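Putative gdp-fucose protein o-fucosyltransferase 1 (Caenorhabditis elegans, PDB 3ZY2) belongs to the protein O-fucosyltransferase family of the GT-B clan and holds guanosine-5'-diphosphate in its pocket. Local coordinates at residues Y10-P15 and T40-N45; G66-Y71 and K189-S194; R94-W99 and V134-F139. All blocks are in the same frame, centred on the assembly; numbering follows the deposited sequence.

Interaction 1 of 3, residues Y10-P15 and T40-N45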
ATOM      1  N   TYR A  10     -14.776  17.566  -2.548  1.00 22.91           N
ATOM      2  CA  TYR A  10     -15.219  16.438  -1.711  1.00 21.36           C
ATOM      3  C   TYR A  10     -14.162  15.362  -1.550  1.00 20.64           C
ATOM      4  O   TYR A  10     -13.244  15.228  -2.367  1.00 20.49           O
ATOM      5  CB  TYR A  10     -16.480  15.789  -2.313  1.00 21.31           C
ATOM      6  CG  TYR A  10     -17.625  16.751  -2.352  1.00 21.70           C
ATOM      7  CD1 TYR A  10     -17.754  17.671  -3.411  1.00 22.15           C
ATOM      8  CD2 TYR A  10     -18.564  16.793  -1.321  1.00 20.80           C
ATOM      9  CE1 TYR A  10     -18.793  18.586  -3.433  1.00 25.89           C
ATOM     10  CE2 TYR A  10     -19.598  17.707  -1.344  1.00 23.14           C
ATOM     11  CZ  TYR A  10     -19.705  18.596  -2.399  1.00 23.87           C
ATOM     12  OH  TYR A  10     -20.750  19.483  -2.382  1.00 26.99           O
ATOM     13  N   ILE A  11     -14.317  14.581  -0.486  1.00 19.08           N
ATOM     14  CA  ILE A  11     -13.574  13.343  -0.297  1.00 17.79           C
ATOM     15  C   ILE A  11     -14.585  12.225  -0.144  1.00 17.25           C
ATOM     16  O   ILE A  11     -15.536  12.370   0.622  1.00 16.80           O
ATOM     17  CB  ILE A  11     -12.681  13.397   0.967  1.00 17.26           C
ATOM     18  CG1 ILE A  11     -11.525  14.371   0.780  1.00 18.54           C
ATOM     19  CG2 ILE A  11     -12.136  12.010   1.340  1.00 17.57           C
ATOM     20  CD1 ILE A  11     -10.964  14.867   2.107  1.00 20.12           C
ATOM     21  N   VAL A  12     -14.367  11.124  -0.849  1.00 16.63           N
ATOM     22  CA  VAL A  12     -15.200   9.913  -0.694  1.00 16.83           C
ATOM     23  C   VAL A  12     -14.260   8.729  -0.572  1.00 16.70           C
ATOM     24  O   VAL A  12     -13.182   8.716  -1.192  1.00 16.67           O
ATOM     25  CB  VAL A  12     -16.231   9.743  -1.857  1.00 17.66           C
ATOM     26  CG1 VAL A  12     -15.547   9.597  -3.229  1.00 18.70           C
ATOM     27  CG2 VAL A  12     -17.178   8.565  -1.571  1.00 17.97           C
ATOM     28  N   PHE A  13     -14.619   7.761   0.264  1.00 16.66           N
ATOM     29  CA  PHE A  13     -13.724   6.621   0.501  1.00 16.84           C
ATOM     30  C   PHE A  13     -14.495   5.384   0.886  1.00 17.03           C
ATOM     31  O   PHE A  13     -15.656   5.470   1.342  1.00 15.86           O
ATOM     32  CB  PHE A  13     -12.665   6.946   1.587  1.00 16.88           C
ATOM     33  CG  PHE A  13     -13.193   6.835   2.998  1.00 16.61           C
ATOM     34  CD1 PHE A  13     -14.034   7.814   3.519  1.00 16.20           C
ATOM     35  CD2 PHE A  13     -12.853   5.720   3.785  1.00 16.61           C
ATOM     36  CE1 PHE A  13     -14.547   7.688   4.823  1.00 17.89           C
ATOM     37  CE2 PHE A  13     -13.371   5.581   5.094  1.00 16.38           C
ATOM     38  CZ  PHE A  13     -14.208   6.570   5.598  1.00 17.28           C
ATOM     39  N   CYS A  14     -13.832   4.246   0.704  1.00 17.79           N
ATOM     40  CA  CYS A  14     -14.301   2.960   1.203  1.00 18.12           C
ATOM     41  C   CYS A  14     -13.601   2.616   2.512  1.00 17.58           C
ATOM     42  O   CYS A  14     -12.358   2.606   2.542  1.00 17.58           O
ATOM     43  CB  CYS A  14     -14.008   1.842   0.208  1.00 19.16           C
ATOM     44  SG  CYS A  14     -14.647   0.263   0.828  1.00 20.67           S
ATOM     45  N   PRO A  15     -14.380   2.296   3.575  1.00 17.57           N
ATOM     46  CA  PRO A  15     -13.767   1.734   4.773  1.00 17.22           C
ATOM     47  C   PRO A  15     -13.560   0.253   4.490  1.00 17.11           C
ATOM     48  O   PRO A  15     -14.291  -0.605   4.992  1.00 16.16           O
ATOM     49  CB  PRO A  15     -14.825   1.953   5.866  1.00 18.04           C
ATOM     50  CG  PRO A  15     -16.118   2.062   5.153  1.00 19.56           C
ATOM     51  CD  PRO A  15     -15.855   2.342   3.677  1.00 18.15           C
ATOM     52  N   THR A  40     -15.365  18.748   2.006  1.00 20.31           N
ATOM     53  CA  THR A  40     -16.518  18.058   2.583  1.00 20.05           C
ATOM     54  C   THR A  40     -16.323  16.551   2.469  1.00 18.84           C
ATOM     55  O   THR A  40     -15.938  16.051   1.408  1.00 19.58           O
ATOM     56  CB  THR A  40     -17.812  18.468   1.872  1.00 20.91           C
ATOM     57  OG1 THR A  40     -18.041  19.856   2.102  1.00 22.78           O
ATOM     58  CG2 THR A  40     -19.009  17.709   2.447  1.00 19.14           C
ATOM     59  N   LEU A  41     -16.575  15.834   3.574  1.00 17.80           N
ATOM     60  CA  LEU A  41     -16.468  14.379   3.588  1.00 17.05           C
ATOM     61  C   LEU A  41     -17.798  13.737   3.262  1.00 16.23           C
ATOM     62  O   LEU A  41     -18.804  14.002   3.933  1.00 17.49           O
ATOM     63  CB  LEU A  41     -15.981  13.874   4.945  1.00 15.79           C
ATOM     64  CG  LEU A  41     -15.800  12.355   5.036  1.00 15.55           C
ATOM     65  CD1 LEU A  41     -14.723  11.882   4.042  1.00 16.13           C
ATOM     66  CD2 LEU A  41     -15.467  11.945   6.477  1.00 16.46           C
ATOM     67  N   VAL A  42     -17.802  12.878   2.242  1.00 16.01           N
ATOM     68  CA  VAL A  42     -18.938  12.017   1.976  1.00 15.42           C
ATOM     69  C   VAL A  42     -18.937  10.914   3.030  1.00 14.45           C
ATOM     70  O   VAL A  42     -17.946  10.201   3.191  1.00 15.03           O
ATOM     71  CB  VAL A  42     -18.898  11.385   0.557  1.00 15.21           C
ATOM     72  CG1 VAL A  42     -20.149  10.512   0.310  1.00 15.30           C
ATOM     73  CG2 VAL A  42     -18.738  12.487  -0.534  1.00 18.23           C
ATOM     74  N   LEU A  43     -20.037  10.809   3.771  1.00 14.56           N
ATOM     75  CA  LEU A  43     -20.090   9.841   4.861  1.00 14.79           C
ATOM     76  C   LEU A  43     -20.096   8.423   4.262  1.00 15.19           C
ATOM     77  O   LEU A  43     -20.856   8.126   3.330  1.00 16.91           O
ATOM     78  CB  LEU A  43     -21.309  10.116   5.744  1.00 15.10           C
ATOM     79  CG  LEU A  43     -21.241  11.439   6.514  1.00 15.25           C
ATOM     80  CD1 LEU A  43     -22.635  11.847   7.001  1.00 15.77           C
ATOM     81  CD2 LEU A  43     -20.280  11.331   7.693  1.00 15.02           C
ATOM     82  N   PRO A  44     -19.207   7.532   4.749  1.00 14.68           N
ATOM     83  CA  PRO A  44     -19.072   6.220   4.130  1.00 15.02           C
ATOM     84  C   PRO A  44     -20.262   5.321   4.412  1.00 14.60           C
ATOM     85  O   PRO A  44     -20.928   5.476   5.447  1.00 16.02           O
ATOM     86  CB  PRO A  44     -17.843   5.640   4.831  1.00 15.34           C
ATOM     87  CG  PRO A  44     -17.858   6.262   6.195  1.00 14.73           C
ATOM     88  CD  PRO A  44     -18.371   7.688   5.957  1.00 14.58           C
ATOM     89  N   ASN A  45     -20.544   4.394   3.505  1.00 13.40           N
ATOM     90  CA  ASN A  45     -21.334   3.225   3.891  1.00 13.91           C
ATOM     91  C   ASN A  45     -20.421   2.337   4.707  1.00 12.92           C
ATOM     92  O   ASN A  45     -19.247   2.096   4.330  1.00 13.79           O
ATOM     93  CB  ASN A  45     -21.795   2.456   2.669  1.00 13.81           C
ATOM     94  CG  ASN A  45     -22.863   3.191   1.881  1.00 15.93           C
ATOM     95  OD1 ASN A  45     -23.713   3.919   2.443  1.00 17.69           O
ATOM     96  ND2 ASN A  45     -22.846   2.984   0.571  1.00 15.99           N
TER
HETATM   97  O   HOH W   1     -17.093   7.972   1.808  1.00 17.49           O

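Interaction 2 of 3, residues G66-Y71 and K189-S194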
ATOM      1  N   GLY A  66     -26.261  15.110  12.173  1.00 18.16           N
ATOM      2  CA  GLY A  66     -26.155  16.387  12.879  1.00 19.86           C
ATOM      3  C   GLY A  66     -24.972  16.486  13.823  1.00 19.51           C
ATOM      4  O   GLY A  66     -24.312  17.531  13.900  1.00 21.80           O
ATOM      5  N   THR A  67     -24.673  15.391  14.508  1.00 17.89           N
ATOM      6  CA  THR A  67     -23.598  15.388  15.478  1.00 17.60           C
ATOM      7  C   THR A  67     -22.212  15.361  14.825  1.00 16.72           C
ATOM      8  O   THR A  67     -21.329  16.105  15.228  1.00 17.47           O
ATOM      9  CB  THR A  67     -23.779  14.252  16.487  1.00 17.19           C
ATOM     10  OG1 THR A  67     -25.060  14.410  17.130  1.00 20.92           O
ATOM     11  CG2 THR A  67     -22.705  14.324  17.556  1.00 17.94           C
ATOM     12  N   VAL A  68     -22.039  14.538  13.795  1.00 15.86           N
ATOM     13  CA  VAL A  68     -20.745  14.478  13.136  1.00 16.10           C
ATOM     14  C   VAL A  68     -20.411  15.792  12.418  1.00 16.88           C
ATOM     15  O   VAL A  68     -19.245  16.189  12.362  1.00 17.42           O
ATOM     16  CB  VAL A  68     -20.618  13.225  12.237  1.00 14.90           C
ATOM     17  CG1 VAL A  68     -21.393  13.363  10.923  1.00 17.02           C
ATOM     18  CG2 VAL A  68     -19.153  12.943  11.950  1.00 16.24           C
ATOM     19  N   ALA A  69     -21.449  16.472  11.926  1.00 17.27           N
ATOM     20  CA  ALA A  69     -21.305  17.769  11.265  1.00 19.50           C
ATOM     21  C   ALA A  69     -20.742  18.834  12.203  1.00 20.53           C
ATOM     22  O   ALA A  69     -20.230  19.861  11.741  1.00 21.79           O
ATOM     23  CB  ALA A  69     -22.646  18.216  10.691  1.00 19.83           C
ATOM     24  N   LYS A  70     -20.817  18.600  13.509  1.00 21.01           N
ATOM     25  CA  LYS A  70     -20.266  19.572  14.474  1.00 21.82           C
ATOM     26  C   LYS A  70     -18.742  19.497  14.496  1.00 22.17           C
ATOM     27  O   LYS A  70     -18.057  20.412  14.994  1.00 23.64           O
ATOM     28  CB  LYS A  70     -20.845  19.341  15.862  1.00 23.20           C
ATOM     29  CG  LYS A  70     -22.367  19.411  15.907  1.00 24.94           C
ATOM     30  CD  LYS A  70     -22.869  20.776  16.287  1.00 32.63           C
ATOM     31  CE  LYS A  70     -24.323  20.698  16.790  1.00 34.35           C
ATOM     32  NZ  LYS A  70     -24.511  19.794  17.965  1.00 37.06           N
ATOM     33  N   TYR A  71     -18.205  18.426  13.920  1.00 20.10           N
ATOM     34  CA  TYR A  71     -16.766  18.298  13.798  1.00 20.22           C
ATOM     35  C   TYR A  71     -16.228  18.862  12.483  1.00 19.83           C
ATOM     36  O   TYR A  71     -15.242  19.620  12.472  1.00 20.70           O
ATOM     37  CB  TYR A  71     -16.308  16.843  13.993  1.00 18.57           C
ATOM     38  CG  TYR A  71     -14.819  16.723  13.816  1.00 20.17           C
ATOM     39  CD1 TYR A  71     -13.937  17.297  14.752  1.00 19.10           C
ATOM     40  CD2 TYR A  71     -14.277  16.112  12.685  1.00 19.50           C
ATOM     41  CE1 TYR A  71     -12.570  17.228  14.571  1.00 21.55           C
ATOM     42  CE2 TYR A  71     -12.908  16.042  12.500  1.00 21.10           C
ATOM     43  CZ  TYR A  71     -12.062  16.602  13.444  1.00 20.75           C
ATOM     44  OH  TYR A  71     -10.701  16.524  13.247  1.00 21.91           O
ATOM     45  N   LYS A 189     -16.337  11.485  20.092  1.00 13.39           N
ATOM     46  CA  LYS A 189     -17.362  12.371  20.692  1.00 15.35           C
ATOM     47  C   LYS A 189     -18.485  12.692  19.679  1.00 15.97           C
ATOM     48  O   LYS A 189     -19.665  12.832  20.035  1.00 16.55           O
ATOM     49  CB  LYS A 189     -16.694  13.664  21.195  1.00 16.45           C
ATOM     50  CG  LYS A 189     -17.659  14.731  21.635  1.00 20.89           C
ATOM     51  CD  LYS A 189     -16.900  15.960  22.110  1.00 25.75           C
ATOM     52  CE  LYS A 189     -17.695  17.235  21.864  1.00 33.18           C
ATOM     53  NZ  LYS A 189     -18.995  17.265  22.595  1.00 36.51           N
ATOM     54  N   TYR A 190     -18.097  12.756  18.404  1.00 15.31           N
ATOM     55  CA  TYR A 190     -18.981  13.203  17.335  1.00 15.59           C
ATOM     56  C   TYR A 190     -19.665  12.066  16.616  1.00 14.32           C
ATOM     57  O   TYR A 190     -20.383  12.304  15.648  1.00 15.28           O
ATOM     58  CB  TYR A 190     -18.215  14.090  16.338  1.00 15.78           C
ATOM     59  CG  TYR A 190     -17.570  15.267  17.011  1.00 17.23           C
ATOM     60  CD1 TYR A 190     -18.324  16.368  17.348  1.00 20.39           C
ATOM     61  CD2 TYR A 190     -16.222  15.250  17.329  1.00 18.66           C
ATOM     62  CE1 TYR A 190     -17.747  17.465  17.985  1.00 21.54           C
ATOM     63  CE2 TYR A 190     -15.625  16.339  17.948  1.00 20.18           C
ATOM     64  CZ  TYR A 190     -16.407  17.430  18.277  1.00 22.72           C
ATOM     65  OH  TYR A 190     -15.825  18.510  18.897  1.00 27.19           O
ATOM     66  N   LEU A 191     -19.469  10.848  17.108  1.00 13.16           N
ATOM     67  CA  LEU A 191     -20.233   9.684  16.594  1.00 12.73           C
ATOM     68  C   LEU A 191     -21.261   9.300  17.645  1.00 13.32           C
ATOM     69  O   LEU A 191     -20.946   8.632  18.636  1.00 14.22           O
ATOM     70  CB  LEU A 191     -19.315   8.501  16.259  1.00 13.55           C
ATOM     71  CG  LEU A 191     -18.216   8.781  15.218  1.00 14.53           C
ATOM     72  CD1 LEU A 191     -17.498   7.514  14.840  1.00 13.54           C
ATOM     73  CD2 LEU A 191     -18.695   9.493  13.963  1.00 18.30           C
ATOM     74  N   ARG A 192     -22.495   9.740  17.411  1.00 13.17           N
ATOM     75  CA  ARG A 192     -23.606   9.552  18.343  1.00 13.36           C
ATOM     76  C   ARG A 192     -24.575   8.586  17.681  1.00 13.21           C
ATOM     77  O   ARG A 192     -24.998   8.821  16.552  1.00 13.42           O
ATOM     78  CB  ARG A 192     -24.299  10.890  18.586  1.00 15.23           C
ATOM     79  CG  ARG A 192     -25.518  10.765  19.504  1.00 16.61           C
ATOM     80  CD  ARG A 192     -26.057  12.114  19.898  1.00 20.48           C
ATOM     81  NE  ARG A 192     -25.063  12.869  20.673  1.00 22.18           N
ATOM     82  CZ  ARG A 192     -25.184  14.147  21.015  1.00 26.92           C
ATOM     83  NH1 ARG A 192     -26.263  14.848  20.669  1.00 27.29           N
ATOM     84  NH2 ARG A 192     -24.217  14.724  21.710  1.00 28.09           N
ATOM     85  N   TRP A 193     -24.935   7.505  18.374  1.00 12.59           N
ATOM     86  CA  TRP A 193     -25.845   6.515  17.794  1.00 13.10           C
ATOM     87  C   TRP A 193     -27.138   7.136  17.322  1.00 13.50           C
ATOM     88  O   TRP A 193     -27.693   8.038  17.962  1.00 15.02           O
ATOM     89  CB  TRP A 193     -26.146   5.359  18.763  1.00 12.00           C
ATOM     90  CG  TRP A 193     -24.876   4.683  19.185  1.00 12.07           C
ATOM     91  CD1 TRP A 193     -24.228   4.834  20.382  1.00 13.54           C
ATOM     92  CD2 TRP A 193     -24.059   3.821  18.385  1.00 11.93           C
ATOM     93  NE1 TRP A 193     -23.070   4.095  20.382  1.00 13.97           N
ATOM     94  CE2 TRP A 193     -22.937   3.466  19.172  1.00 12.07           C
ATOM     95  CE3 TRP A 193     -24.162   3.305  17.081  1.00 13.46           C
ATOM     96  CZ2 TRP A 193     -21.914   2.622  18.690  1.00 12.93           C
ATOM     97  CZ3 TRP A 193     -23.156   2.458  16.608  1.00 14.19           C
ATOM     98  CH2 TRP A 193     -22.052   2.116  17.423  1.00 14.13           C
ATOM     99  N   SER A 194     -27.639   6.610  16.204  1.00 13.38           N
ATOM    100  CA  SER A 194     -28.924   7.059  15.674  1.00 14.23           C
ATOM    101  C   SER A 194     -29.983   6.946  16.762  1.00 15.29           C
ATOM    102  O   SER A 194     -29.866   6.126  17.710  1.00 14.91           O
ATOM    103  CB  SER A 194     -29.313   6.206  14.469  1.00 15.48           C
ATOM    104  OG  SER A 194     -29.492   4.845  14.869  1.00 16.45           O
TER

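Interaction 3 of 3, residues R94-W99 and V134-F139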
ATOM      1  N   ARG A  94     -13.803  10.468 -12.846  1.00 28.24           N
ATOM      2  CA  ARG A  94     -13.732   9.600 -11.668  1.00 25.99           C
ATOM      3  C   ARG A  94     -12.380   8.893 -11.615  1.00 25.82           C
ATOM      4  O   ARG A  94     -12.197   7.801 -12.170  1.00 25.68           O
ATOM      5  CB  ARG A  94     -14.913   8.633 -11.629  1.00 25.77           C
ATOM      6  CG  ARG A  94     -16.236   9.407 -11.533  1.00 24.91           C
ATOM      7  CD  ARG A  94     -17.464   8.555 -11.395  1.00 23.65           C
ATOM      8  NE  ARG A  94     -18.636   9.435 -11.396  1.00 22.86           N
ATOM      9  CZ  ARG A  94     -19.899   9.024 -11.428  1.00 23.25           C
ATOM     10  NH1 ARG A  94     -20.192   7.729 -11.474  1.00 25.44           N
ATOM     11  NH2 ARG A  94     -20.877   9.921 -11.420  1.00 23.53           N
ATOM     12  N   LYS A  95     -11.442   9.555 -10.939  1.00 25.06           N
ATOM     13  CA  LYS A  95     -10.097   9.027 -10.717  1.00 25.60           C
ATOM     14  C   LYS A  95      -9.965   8.377  -9.339  1.00 24.81           C
ATOM     15  O   LYS A  95     -10.544   8.853  -8.346  1.00 24.39           O
ATOM     16  CB  LYS A  95      -9.058  10.140 -10.911  1.00 25.93           C
ATOM     17  CG  LYS A  95      -9.001  10.727 -12.349  1.00 29.62           C
ATOM     18  CD  LYS A  95      -7.607  11.244 -12.652  1.00 35.21           C
ATOM     19  CE  LYS A  95      -7.349  11.450 -14.143  1.00 38.73           C
ATOM     20  NZ  LYS A  95      -8.116  12.608 -14.687  1.00 40.44           N
ATOM     21  N   ALA A  96      -9.236   7.264  -9.291  1.00 24.66           N
ATOM     22  CA  ALA A  96      -8.925   6.605  -8.029  1.00 24.39           C
ATOM     23  C   ALA A  96      -7.632   7.180  -7.476  1.00 24.62           C
ATOM     24  O   ALA A  96      -6.674   7.421  -8.226  1.00 25.06           O
ATOM     25  CB  ALA A  96      -8.782   5.118  -8.236  1.00 24.41           C
ATOM     26  N   PHE A  97      -7.610   7.385  -6.167  1.00 24.32           N
ATOM     27  CA  PHE A  97      -6.451   7.932  -5.480  1.00 24.60           C
ATOM     28  C   PHE A  97      -5.820   6.851  -4.641  1.00 25.11           C
ATOM     29  O   PHE A  97      -6.505   6.156  -3.885  1.00 24.78           O
ATOM     30  CB  PHE A  97      -6.839   9.124  -4.599  1.00 24.26           C
ATOM     31  CG  PHE A  97      -7.076  10.388  -5.363  1.00 23.85           C
ATOM     32  CD1 PHE A  97      -8.134  10.477  -6.271  1.00 22.62           C
ATOM     33  CD2 PHE A  97      -6.221  11.486  -5.210  1.00 22.05           C
ATOM     34  CE1 PHE A  97      -8.359  11.640  -6.989  1.00 24.06           C
ATOM     35  CE2 PHE A  97      -6.458  12.666  -5.930  1.00 23.63           C
ATOM     36  CZ  PHE A  97      -7.518  12.734  -6.820  1.00 23.93           C
ATOM     37  N   CYS A  98      -4.501   6.715  -4.772  1.00 26.64           N
ATOM     38  CA  CYS A  98      -3.756   5.786  -3.934  1.00 27.25           C
ATOM     39  C   CYS A  98      -2.321   6.273  -3.703  1.00 28.03           C
ATOM     40  O   CYS A  98      -1.892   7.256  -4.302  1.00 28.43           O
ATOM     41  CB  CYS A  98      -3.786   4.383  -4.539  1.00 27.77           C
ATOM     42  SG  CYS A  98      -2.910   4.277  -6.087  1.00 28.36           S
ATOM     43  N   TRP A  99      -1.609   5.600  -2.805  1.00 29.61           N
ATOM     44  CA  TRP A  99      -0.276   6.043  -2.385  1.00 31.21           C
ATOM     45  C   TRP A  99       0.706   6.081  -3.555  1.00 31.52           C
ATOM     46  O   TRP A  99       1.386   7.086  -3.799  1.00 31.79           O
ATOM     47  CB  TRP A  99       0.264   5.126  -1.281  1.00 32.31           C
ATOM     48  CG  TRP A  99       1.347   5.769  -0.457  1.00 36.74           C
ATOM     49  CD1 TRP A  99       2.670   5.905  -0.787  1.00 40.61           C
ATOM     50  CD2 TRP A  99       1.191   6.375   0.833  1.00 40.23           C
ATOM     51  NE1 TRP A  99       3.347   6.557   0.225  1.00 42.97           N
ATOM     52  CE2 TRP A  99       2.460   6.858   1.227  1.00 42.14           C
ATOM     53  CE3 TRP A  99       0.102   6.551   1.700  1.00 40.77           C
ATOM     54  CZ2 TRP A  99       2.665   7.522   2.445  1.00 44.38           C
ATOM     55  CZ3 TRP A  99       0.309   7.202   2.916  1.00 42.46           C
ATOM     56  CH2 TRP A  99       1.584   7.675   3.276  1.00 43.76           C
ATOM     57  N   VAL A 134     -11.622   5.679 -14.036  1.00 26.76           N
ATOM     58  CA  VAL A 134     -11.089   5.788 -15.407  1.00 28.34           C
ATOM     59  C   VAL A 134      -9.608   6.187 -15.475  1.00 28.28           C
ATOM     60  O   VAL A 134      -9.053   6.381 -16.561  1.00 29.80           O
ATOM     61  CB  VAL A 134     -11.918   6.774 -16.244  1.00 29.04           C
ATOM     62  CG1 VAL A 134     -13.398   6.383 -16.248  1.00 29.53           C
ATOM     63  CG2 VAL A 134     -11.717   8.204 -15.760  1.00 29.58           C
ATOM     64  N   GLY A 135      -8.977   6.313 -14.310  1.00 27.95           N
ATOM     65  CA  GLY A 135      -7.577   6.748 -14.213  1.00 27.98           C
ATOM     66  C   GLY A 135      -7.155   6.824 -12.759  1.00 27.61           C
ATOM     67  O   GLY A 135      -7.992   6.697 -11.861  1.00 27.46           O
ATOM     68  N   ASP A 136      -5.862   7.055 -12.542  1.00 27.79           N
ATOM     69  CA  ASP A 136      -5.278   7.058 -11.208  1.00 27.76           C
ATOM     70  C   ASP A 136      -4.555   8.360 -10.880  1.00 27.33           C
ATOM     71  O   ASP A 136      -4.013   9.023 -11.775  1.00 28.07           O
ATOM     72  CB  ASP A 136      -4.364   5.838 -11.025  1.00 28.39           C
ATOM     73  CG  ASP A 136      -5.146   4.528 -10.918  1.00 29.53           C
ATOM     74  OD1 ASP A 136      -6.333   4.537 -10.517  1.00 32.70           O
ATOM     75  OD2 ASP A 136      -4.561   3.473 -11.212  1.00 34.17           O
ATOM     76  N   GLU A 137      -4.616   8.738  -9.600  1.00 26.01           N
ATOM     77  CA  GLU A 137      -3.811   9.828  -9.032  1.00 26.28           C
ATOM     78  C   GLU A 137      -3.058   9.317  -7.809  1.00 26.42           C
ATOM     79  O   GLU A 137      -3.614   8.582  -6.997  1.00 25.59           O
ATOM     80  CB  GLU A 137      -4.669  11.047  -8.657  1.00 25.82           C
ATOM     81  CG  GLU A 137      -5.320  11.768  -9.844  1.00 26.81           C
ATOM     82  CD  GLU A 137      -4.382  12.711 -10.614  1.00 27.66           C
ATOM     83  OE1 GLU A 137      -3.314  13.102 -10.079  1.00 28.75           O
ATOM     84  OE2 GLU A 137      -4.744  13.089 -11.758  1.00 27.47           O
ATOM     85  N   TYR A 138      -1.786   9.690  -7.695  1.00 26.64           N
ATOM     86  CA  TYR A 138      -0.920   9.235  -6.601  1.00 27.25           C
ATOM     87  C   TYR A 138      -0.578  10.377  -5.665  1.00 28.07           C
ATOM     88  O   TYR A 138      -0.461  11.518  -6.107  1.00 29.11           O
ATOM     89  CB  TYR A 138       0.356   8.602  -7.170  1.00 27.31           C
ATOM     90  CG  TYR A 138       0.038   7.576  -8.225  1.00 25.96           C
ATOM     91  CD1 TYR A 138      -0.570   6.368  -7.887  1.00 25.49           C
ATOM     92  CD2 TYR A 138       0.331   7.812  -9.561  1.00 26.51           C
ATOM     93  CE1 TYR A 138      -0.899   5.434  -8.866  1.00 26.28           C
ATOM     94  CE2 TYR A 138       0.026   6.880 -10.542  1.00 27.03           C
ATOM     95  CZ  TYR A 138      -0.585   5.690 -10.186  1.00 25.54           C
ATOM     96  OH  TYR A 138      -0.885   4.785 -11.184  1.00 27.16           O
ATOM     97  N   PHE A 139      -0.451  10.076  -4.372  1.00 29.37           N
ATOM     98  CA  PHE A 139      -0.164  11.110  -3.372  1.00 31.02           C
ATOM     99  C   PHE A 139       1.009  10.766  -2.448  1.00 32.51           C
ATOM    100  O   PHE A 139       1.351  11.545  -1.549  1.00 32.96           O
ATOM    101  CB  PHE A 139      -1.422  11.460  -2.550  1.00 30.58           C
ATOM    102  CG  PHE A 139      -2.008  10.296  -1.808  1.00 29.76           C
ATOM    103  CD1 PHE A 139      -1.483   9.894  -0.580  1.00 30.48           C
ATOM    104  CD2 PHE A 139      -3.100   9.599  -2.329  1.00 30.41           C
ATOM    105  CE1 PHE A 139      -2.025   8.805   0.109  1.00 30.40           C
ATOM    106  CE2 PHE A 139      -3.653   8.509  -1.646  1.00 27.98           C
ATOM    107  CZ  PHE A 139      -3.121   8.112  -0.426  1.00 30.01           C
TER

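Interaction 1 of 3, residues Y10-P15 and T40-N45
A beta-alpha-beta unit opens the N-terminal parallel sheet of this GT-B protein: strand 10-13, helix 20-37 and strand 40-42, with I11 bridged to L41 where the two strands pair in parallel. I11 carries both backbone bonds across the pair, I11 N giving to T40 O at 2.9 Å and I11 O receiving V42 N at 2.8 Å. Beyond them the strands part, and a water bridges the gap, accepting from F13 N and donating to V42 O. On one face the T40 methyl and CB lie alongside the Y10 ring, with Y10 CD2 3.7 Å from T40 CB, while V12 and V42 lie side by side, pointing the same way. Y10 OH bonds D6 N and T40 OG1 bonds D6 OD2. On the other face I11 CG2 meets L41 CD1 at 3.7 Å. F13, its ring swung between backbone N and carbonyl carbon (chi1 80°), reaches past L41 so that F13 CZ touches P44 CG at 3.7 Å. Strand 168-171 flanks 10-13 on its other edge. At the far end two prolines cross, and P15 CG comes to 3.2 Å from N45 O, a buried carbonyl oxygen with no polar partner in the model.

Interaction 2 of 3, residues G66-Y71 and K189-S194
The torsions of two tyrosines set up this contact. Y71 holds its CG opposite the backbone N (chi1 178°), and Y190 turns its ring back beside its own N (chi1 -56°), so that the two side chains cross at about a right angle. The methylene of Y71 thereby lands over one face of the Y190 ring, a CH-pi contact with Y71 CB 3.8 Å from the centroid of the Y190 ring. K189 CB lies over the opposite face, offset toward the rim. The rings themselves meet obliquely, planes 38° apart, with Y71 CD1 3.7 Å from Y190 CE2. At the edge of the Y190 ring, near its plane, sits T67 O, the oxygen that accepts the backbone bond from K70 N.

T67 CG2 packs 3.6 Å from Y190 O, and V68 N stands 3.3 Å from the same oxygen at an angle too poor for a hydrogen bond. R192 bends at chi3 and crosses T67, with T67 OG1 3.7 Å from R192 CD and over one face of the guanidinium. Deeper in, V68 CG2 meets L191 CD2 at 4.0 Å.

No hydrogen bond spans the two segments, which meet through packing; backbone bonds of R192 with Q64 and S194 with L62 tie the loop down next door. Helix 20-37 lies beneath, receiving V68 on L31 and L191 on F27 and L28, and offering K35 as a cation-pi partner to Y71; V68 also touches V74 of strand 74-75, while S194 stands at the N-cap of helix 195-208, its OG bonded to F61 O and weakly to I197 N.

Interaction 3 of 3, residues R94-W99 and V134-F139
At one border of the six-stranded parallel sheet, strand 95-98 pairs with 135-138, the outermost strand within this chain, A96 facing D136, F97 facing E137 and C98 facing Y138. Five backbone hydrogen bonds zip the segments together, among them E137 N to A96 O at 2.8 Å; the last, F139 N to C98 O, is longest at 3.2 Å and its donor is tilted from the carbonyl plane. On the face bearing K95, F97 and E137, the E137 methylene sits over the centre of the F97 ring, E137 CB lying 3.7 Å from the F97 ring centroid. E137 then folds at chi2 (-79°) toward K95, where E137 OE2 is 3.5 Å from K95 CD. Their charged ends form salt bridges with the second subunit: K95 NZ with its D232, E137 OE1 with its R237, while E137 OE2 bonds Y166 OH of its own chain. On the other face C98 SG lies at the edge of the Y138 ring, 3.6 Å from Y138 CD1, and continues into the disulfide with C114. Past the strand ends, the edge of F139 meets the face of the W99 six-membered ring in an offset edge-to-face pair, planes at 62°. Strand 168-171 flanks 95-98 on its inner side through A170, and helix 157-160 places W157 against F139.

Interactions 1 and 3 are two strand pairings of one parallel sheet, their centres 15 Å apart, with strand 168-171 between 10-13 and 95-98. Interaction 2 lies off the sheet, its centre 15 Å from that of interaction 1 and 29 Å from that of interaction 3; it joins interaction 1 directly, where L43 CD2 packs on V68 CG1 at 4.0 Å. None of the three touches the ligand. The P15 side chain is about 10 Å from a bound GDP and that of L191 about 13 Å. The assembly holds two copies of the site, and the manganese ion about 11 Å from the Y138 side chain need not belong to the same one. Only interaction 3 reaches the second subunit.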